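Octaprenyl-diphosphate synthase (Bacteroides thetaiotaomicron, PDB 3RMG) probably catalyses magnesium-dependent prenyl transfer that builds isoprenoid diphosphates, as a member of the FPP/GGPP synthase family. Local coordinates at residues Leu79-Leu84 with Asp116-Thr121; Met49-Leu54 with Ala176-Cys181. All coordinates share one frame; numbering follows the deposited sequence.

Contact 1: Leu79-Leu84 with Asp116-Thr121; sequences LHTASL and DYLLAT
Residues 79-84 and 116-121 sit on two almost antiparallel helices whose local axes approach to 8.1 Å at 165°, with the CA atoms of A82 and L118 only 5.5 Å apart. That closeness depends on the small side chain of A82: its CB heads straight for the partner helix and fits between two leucines, 3.8 Å from L118 CB and 3.8 Å from L119 CD1. L79 reaches the same place by a longer route. Its CB starts off away from the other helix, but the branch turns back, so that L79 CD1 lies 3.6 Å from L119 CD1 where the two side chains cross obliquely. L119 makes this possible by placing CG anti to its backbone N (chi1 -154°), which brings CD1 over both L79 and A82. At the margin the packing thins, T81 CG2 standing 4.4 Å from L118 CD1, while T81 OG1 bonds back to E77 O in its own helix. A82 stands five positions before the aspartate-rich DDxxD motif, and in relatives the side chain at that place contributes to setting product length, so a similar role is plausible here. Helix 102-128 also meets the second subunit, where L119 packs on that chain's L119 and D116 OD2 bonds to its H86 ND1. Helix 33-41 covers Y117, and L118 also touches L78 of helix 67-90.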
loop_
_atom_site.group_PDB
_atom_site.type_symbol
_atom_site.label_atom_id
_atom_site.label_comp_id
_atom_site.label_asym_id
_atom_site.label_seq_id
_atom_site.Cartn_x
_atom_site.Cartn_y
_atom_site.Cartn_z
ATOM N N LEU A 79 8.341 -3.611 -2.577
ATOM C CA LEU A 79 7.039 -4.286 -2.541
ATOM C C LEU A 79 7.107 -5.544 -1.670
ATOM O O LEU A 79 6.224 -5.803 -0.848
ATOM C CB LEU A 79 6.580 -4.643 -3.961
ATOM C CG LEU A 79 5.326 -5.504 -4.113
ATOM C CD1 LEU A 79 4.164 -4.857 -3.401
ATOM C CD2 LEU A 79 4.994 -5.686 -5.581
ATOM N N HIS A 80 8.170 -6.321 -1.863
ATOM C CA HIS A 80 8.403 -7.524 -1.087
ATOM C C HIS A 80 8.569 -7.184 0.394
ATOM O O HIS A 80 7.924 -7.774 1.263
ATOM C CB HIS A 80 9.659 -8.210 -1.596
ATOM C CG HIS A 80 10.099 -9.366 -0.756
ATOM N ND1 HIS A 80 9.273 -10.431 -0.464
ATOM C CD2 HIS A 80 11.289 -9.639 -0.169
ATOM C CE1 HIS A 80 9.933 -11.309 0.269
ATOM N NE2 HIS A 80 11.158 -10.853 0.463
ATOM N N THR A 81 9.433 -6.220 0.681
ATOM C CA THR A 81 9.647 -5.816 2.058
ATOM C C THR A 81 8.349 -5.386 2.710
ATOM O O THR A 81 8.078 -5.751 3.854
ATOM C CB THR A 81 10.647 -4.657 2.175
ATOM O OG1 THR A 81 11.747 -4.877 1.280
ATOM C CG2 THR A 81 11.158 -4.558 3.600
ATOM N N ALA A 82 7.546 -4.605 1.991
ATOM C CA ALA A 82 6.297 -4.119 2.565
ATOM C C ALA A 82 5.336 -5.252 2.942
ATOM O O ALA A 82 4.660 -5.181 3.959
ATOM C CB ALA A 82 5.617 -3.122 1.629
ATOM N N SER A 83 5.255 -6.292 2.123
ATOM C CA SER A 83 4.312 -7.361 2.432
ATOM C C SER A 83 4.822 -8.253 3.571
ATOM O O SER A 83 4.037 -8.686 4.407
ATOM C CB SER A 83 3.937 -8.164 1.190
ATOM O OG SER A 83 5.056 -8.851 0.676
ATOM N N LEU A 84 6.130 -8.501 3.633
ATOM C CA LEU A 84 6.702 -9.140 4.830
ATOM C C LEU A 84 6.331 -8.360 6.096
ATOM O O LEU A 84 5.919 -8.946 7.098
ATOM C CB LEU A 84 8.225 -9.279 4.736
ATOM C CG LEU A 84 8.761 -10.291 3.723
ATOM C CD1 LEU A 84 10.281 -10.295 3.701
ATOM C CD2 LEU A 84 8.230 -11.682 4.012
ATOM N N ASP A 116 2.725 0.646 4.502
ATOM C CA ASP A 116 2.033 1.437 3.481
ATOM C C ASP A 116 3.001 2.426 2.818
ATOM O O ASP A 116 2.903 2.702 1.618
ATOM C CB ASP A 116 0.819 2.177 4.064
ATOM C CG ASP A 116 -0.342 1.243 4.404
ATOM O OD1 ASP A 116 -0.239 0.029 4.116
ATOM O OD2 ASP A 116 -1.363 1.728 4.960
ATOM N N TYR A 117 3.928 2.960 3.611
ATOM C CA TYR A 117 4.972 3.837 3.090
ATOM C C TYR A 117 5.869 3.080 2.120
ATOM O O TYR A 117 5.923 3.406 0.930
ATOM C CB TYR A 117 5.821 4.413 4.224
ATOM C CG TYR A 117 6.784 5.477 3.757
ATOM C CD1 TYR A 117 6.315 6.659 3.202
ATOM C CD2 TYR A 117 8.157 5.305 3.871
ATOM C CE1 TYR A 117 7.179 7.641 2.769
ATOM C CE2 TYR A 117 9.037 6.285 3.442
ATOM C CZ TYR A 117 8.538 7.451 2.888
ATOM O OH TYR A 117 9.397 8.440 2.455
ATOM N N LEU A 118 6.568 2.065 2.629
ATOM C CA LEU A 118 7.385 1.209 1.765
ATOM C C LEU A 118 6.642 0.903 0.471
ATOM O O LEU A 118 7.210 0.973 -0.619
ATOM C CB LEU A 118 7.763 -0.081 2.481
ATOM C CG LEU A 118 8.748 0.120 3.633
ATOM C CD1 LEU A 118 8.710 -1.048 4.608
ATOM C CD2 LEU A 118 10.150 0.322 3.095
ATOM N N LEU A 119 5.357 0.603 0.600
ATOM C CA LEU A 119 4.497 0.264 -0.534
ATOM C C LEU A 119 4.285 1.431 -1.500
ATOM O O LEU A 119 4.202 1.252 -2.720
ATOM C CB LEU A 119 3.156 -0.205 0.007
ATOM C CG LEU A 119 2.275 -1.143 -0.796
ATOM C CD1 LEU A 119 2.979 -2.472 -1.003
ATOM C CD2 LEU A 119 0.995 -1.348 -0.013
ATOM N N ALA A 120 4.175 2.636 -0.956
ATOM C CA ALA A 120 4.068 3.819 -1.805
ATOM C C ALA A 120 5.433 4.116 -2.411
ATOM O O ALA A 120 5.561 4.367 -3.609
ATOM C CB ALA A 120 3.566 5.014 -0.998
ATOM N N THR A 121 6.463 4.093 -1.579
ATOM C CA THR A 121 7.804 4.313 -2.099
ATOM C C THR A 121 8.045 3.307 -3.238
ATOM O O THR A 121 8.507 3.683 -4.329
ATOM C CB THR A 121 8.863 4.217 -1.008
ATOM O OG1 THR A 121 8.535 5.141 0.040
ATOM C CG2 THR A 121 10.242 4.564 -1.570
#

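Contact 2: Met49-Leu54 with Ala176-Cys181; sequences MMRPIL and ALFAAC
R51 lays its aliphatic chain across the F178 ring, crossing at about a right angle, and this is the dense part of the contact. R51 CG sits over one face, 4.0 Å from the F178 ring centroid and 17° off its normal, a CH-pi geometry offset toward the rim. The chain then extends from CG to NE, and R51 NE comes within 3.2 Å of L177 CD2 and 3.5 Å of F178 CE1, a tight wedge between aliphatic and aromatic carbons. F178 CZ lies over one face of the guanidinium, although the two planes are 52° apart and so not stacked. C181 SG closes the base at 3.8 Å from R51 CB, while L54 CD2 meets the ring at its edge, 3.8 Å from F178 CD2. In the all-helical isoprenoid synthase fold, helix 50-62 and helix 174-188 run in the same general sense here, 31° apart. R51 belongs to the GKxxRP segment, whose arginine binds the isopentenyl diphosphate in relatives, consistent with a role in substrate binding here. Cut back to an alanine, this position would probably leave one face of F178 and the CD2 of L177 without their cover, and the site without its cationic group. The other side is looser. The M50 side chain makes no close approach to 176-181 and packs on F210 instead, though its carbonyl O accepts a bond from Y317 OH, and M49, partly exposed at the N-cap position, is poorly ordered.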
loop_
_atom_site.group_PDB
_atom_site.type_symbol
_atom_site.label_atom_id
_atom_site.label_comp_id
_atom_site.label_asym_id
_atom_site.label_seq_id
_atom_site.Cartn_x
_atom_site.Cartn_y
_atom_site.Cartn_z
ATOM N N MET A 49 21.177 -10.213 -1.377
ATOM C CA MET A 49 20.218 -9.605 -2.285
ATOM C C MET A 49 19.884 -10.552 -3.423
ATOM O O MET A 49 20.188 -10.274 -4.578
ATOM C CB MET A 49 20.787 -8.303 -2.845
ATOM C CG MET A 49 21.020 -7.233 -1.794
ATOM S SD MET A 49 22.607 -6.417 -2.018
ATOM C CE MET A 49 23.735 -7.804 -1.815
ATOM N N MET A 50 19.248 -11.666 -3.086
ATOM C CA MET A 50 18.948 -12.701 -4.051
ATOM C C MET A 50 18.182 -12.171 -5.271
ATOM O O MET A 50 18.498 -12.515 -6.417
ATOM C CB MET A 50 18.168 -13.824 -3.375
ATOM C CG MET A 50 18.751 -15.206 -3.627
ATOM S SD MET A 50 20.470 -15.311 -3.066
ATOM C CE MET A 50 20.282 -14.876 -1.335
ATOM N N ARG A 51 17.187 -11.321 -5.034
ATOM C CA ARG A 51 16.356 -10.816 -6.129
ATOM C C ARG A 51 17.014 -9.687 -6.928
ATOM O O ARG A 51 16.966 -9.695 -8.150
ATOM C CB ARG A 51 14.963 -10.401 -5.629
ATOM C CG ARG A 51 14.103 -11.564 -5.175
ATOM C CD ARG A 51 12.924 -11.092 -4.300
ATOM N NE ARG A 51 12.313 -12.224 -3.620
ATOM C CZ ARG A 51 12.557 -12.568 -2.359
ATOM N NH1 ARG A 51 13.380 -11.841 -1.615
ATOM N NH2 ARG A 51 11.954 -13.628 -1.837
ATOM N N PRO A 52 17.609 -8.699 -6.241
ATOM C CA PRO A 52 18.361 -7.670 -6.962
ATOM C C PRO A 52 19.463 -8.253 -7.839
ATOM O O PRO A 52 19.658 -7.793 -8.965
ATOM C CB PRO A 52 18.940 -6.815 -5.835
ATOM C CG PRO A 52 17.895 -6.902 -4.780
ATOM C CD PRO A 52 17.466 -8.357 -4.818
ATOM N N ILE A 53 20.167 -9.270 -7.357
ATOM C CA ILE A 53 21.178 -9.908 -8.204
ATOM C C ILE A 53 20.535 -10.513 -9.460
ATOM O O ILE A 53 21.079 -10.418 -10.557
ATOM C CB ILE A 53 21.995 -10.960 -7.442
ATOM C CG1 ILE A 53 23.010 -10.277 -6.518
ATOM C CG2 ILE A 53 22.712 -11.861 -8.406
ATOM C CD1 ILE A 53 23.536 -11.187 -5.412
ATOM N N LEU A 54 19.365 -11.120 -9.305
ATOM C CA LEU A 54 18.650 -11.644 -10.460
ATOM C C LEU A 54 18.297 -10.530 -11.468
ATOM O O LEU A 54 18.469 -10.695 -12.673
ATOM C CB LEU A 54 17.380 -12.371 -10.024
ATOM C CG LEU A 54 16.644 -13.134 -11.116
ATOM C CD1 LEU A 54 17.613 -14.105 -11.774
ATOM C CD2 LEU A 54 15.427 -13.869 -10.563
ATOM N N ALA A 176 6.021 -15.577 -8.149
ATOM C CA ALA A 176 5.477 -14.433 -8.876
ATOM C C ALA A 176 6.418 -13.252 -8.728
ATOM O O ALA A 176 6.628 -12.504 -9.678
ATOM C CB ALA A 176 4.088 -14.081 -8.390
ATOM N N LEU A 177 7.008 -13.107 -7.543
ATOM C CA LEU A 177 7.972 -12.036 -7.301
ATOM C C LEU A 177 9.263 -12.250 -8.103
ATOM O O LEU A 177 9.741 -11.331 -8.774
ATOM C CB LEU A 177 8.297 -11.922 -5.809
ATOM C CG LEU A 177 9.263 -10.802 -5.399
ATOM C CD1 LEU A 177 8.783 -9.439 -5.892
ATOM C CD2 LEU A 177 9.452 -10.784 -3.880
ATOM N N PHE A 178 9.840 -13.450 -8.023
ATOM C CA PHE A 178 11.025 -13.743 -8.819
ATOM C C PHE A 178 10.764 -13.565 -10.333
ATOM O O PHE A 178 11.595 -13.017 -11.040
ATOM C CB PHE A 178 11.569 -15.139 -8.522
ATOM C CG PHE A 178 12.428 -15.210 -7.288
ATOM C CD1 PHE A 178 11.853 -15.337 -6.028
ATOM C CD2 PHE A 178 13.815 -15.165 -7.389
ATOM C CE1 PHE A 178 12.648 -15.415 -4.888
ATOM C CE2 PHE A 178 14.615 -15.242 -6.265
ATOM C CZ PHE A 178 14.029 -15.368 -5.008
ATOM N N ALA A 179 9.621 -14.030 -10.822
ATOM C CA ALA A 179 9.266 -13.844 -12.239
ATOM C C ALA A 179 9.162 -12.357 -12.555
ATOM O O ALA A 179 9.640 -11.893 -13.593
ATOM C CB ALA A 179 7.944 -14.539 -12.559
ATOM N N ALA A 180 8.553 -11.602 -11.648
ATOM C CA ALA A 180 8.409 -10.170 -11.838
ATOM C C ALA A 180 9.784 -9.521 -11.911
ATOM O O ALA A 180 10.045 -8.673 -12.770
ATOM C CB ALA A 180 7.571 -9.556 -10.718
ATOM N N CYS A 181 10.684 -9.932 -11.024
ATOM C CA CYS A 181 12.029 -9.370 -11.058
ATOM C C CYS A 181 12.685 -9.550 -12.426
ATOM O O CYS A 181 13.198 -8.592 -13.017
ATOM C CB CYS A 181 12.888 -9.998 -9.959
ATOM S SG CYS A 181 12.431 -9.387 -8.301
#

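The centres of contacts 1 and 2 lie about 15 Å apart, yet H80 joins them directly. It is on the 79-84 segment but faces away from 116-121, and its imidazole spans two residues of contact 2: H80 NE2 is 3.2 Å from R51 NH1, and H80 ND1 is 3.4 Å from L177 CD2. Helix 67-90 therefore serves both contacts with different faces: L79 and A82 meet helix 102-128, H80 and E77 meet R51. By family analogy, R51 would lie at the isopentenyl diphosphate site and the DDxxD motif at the C-terminal end of helix 67-90 at the magnesium-bound allylic diphosphate, with contact 1 probably beside the path of the growing chain.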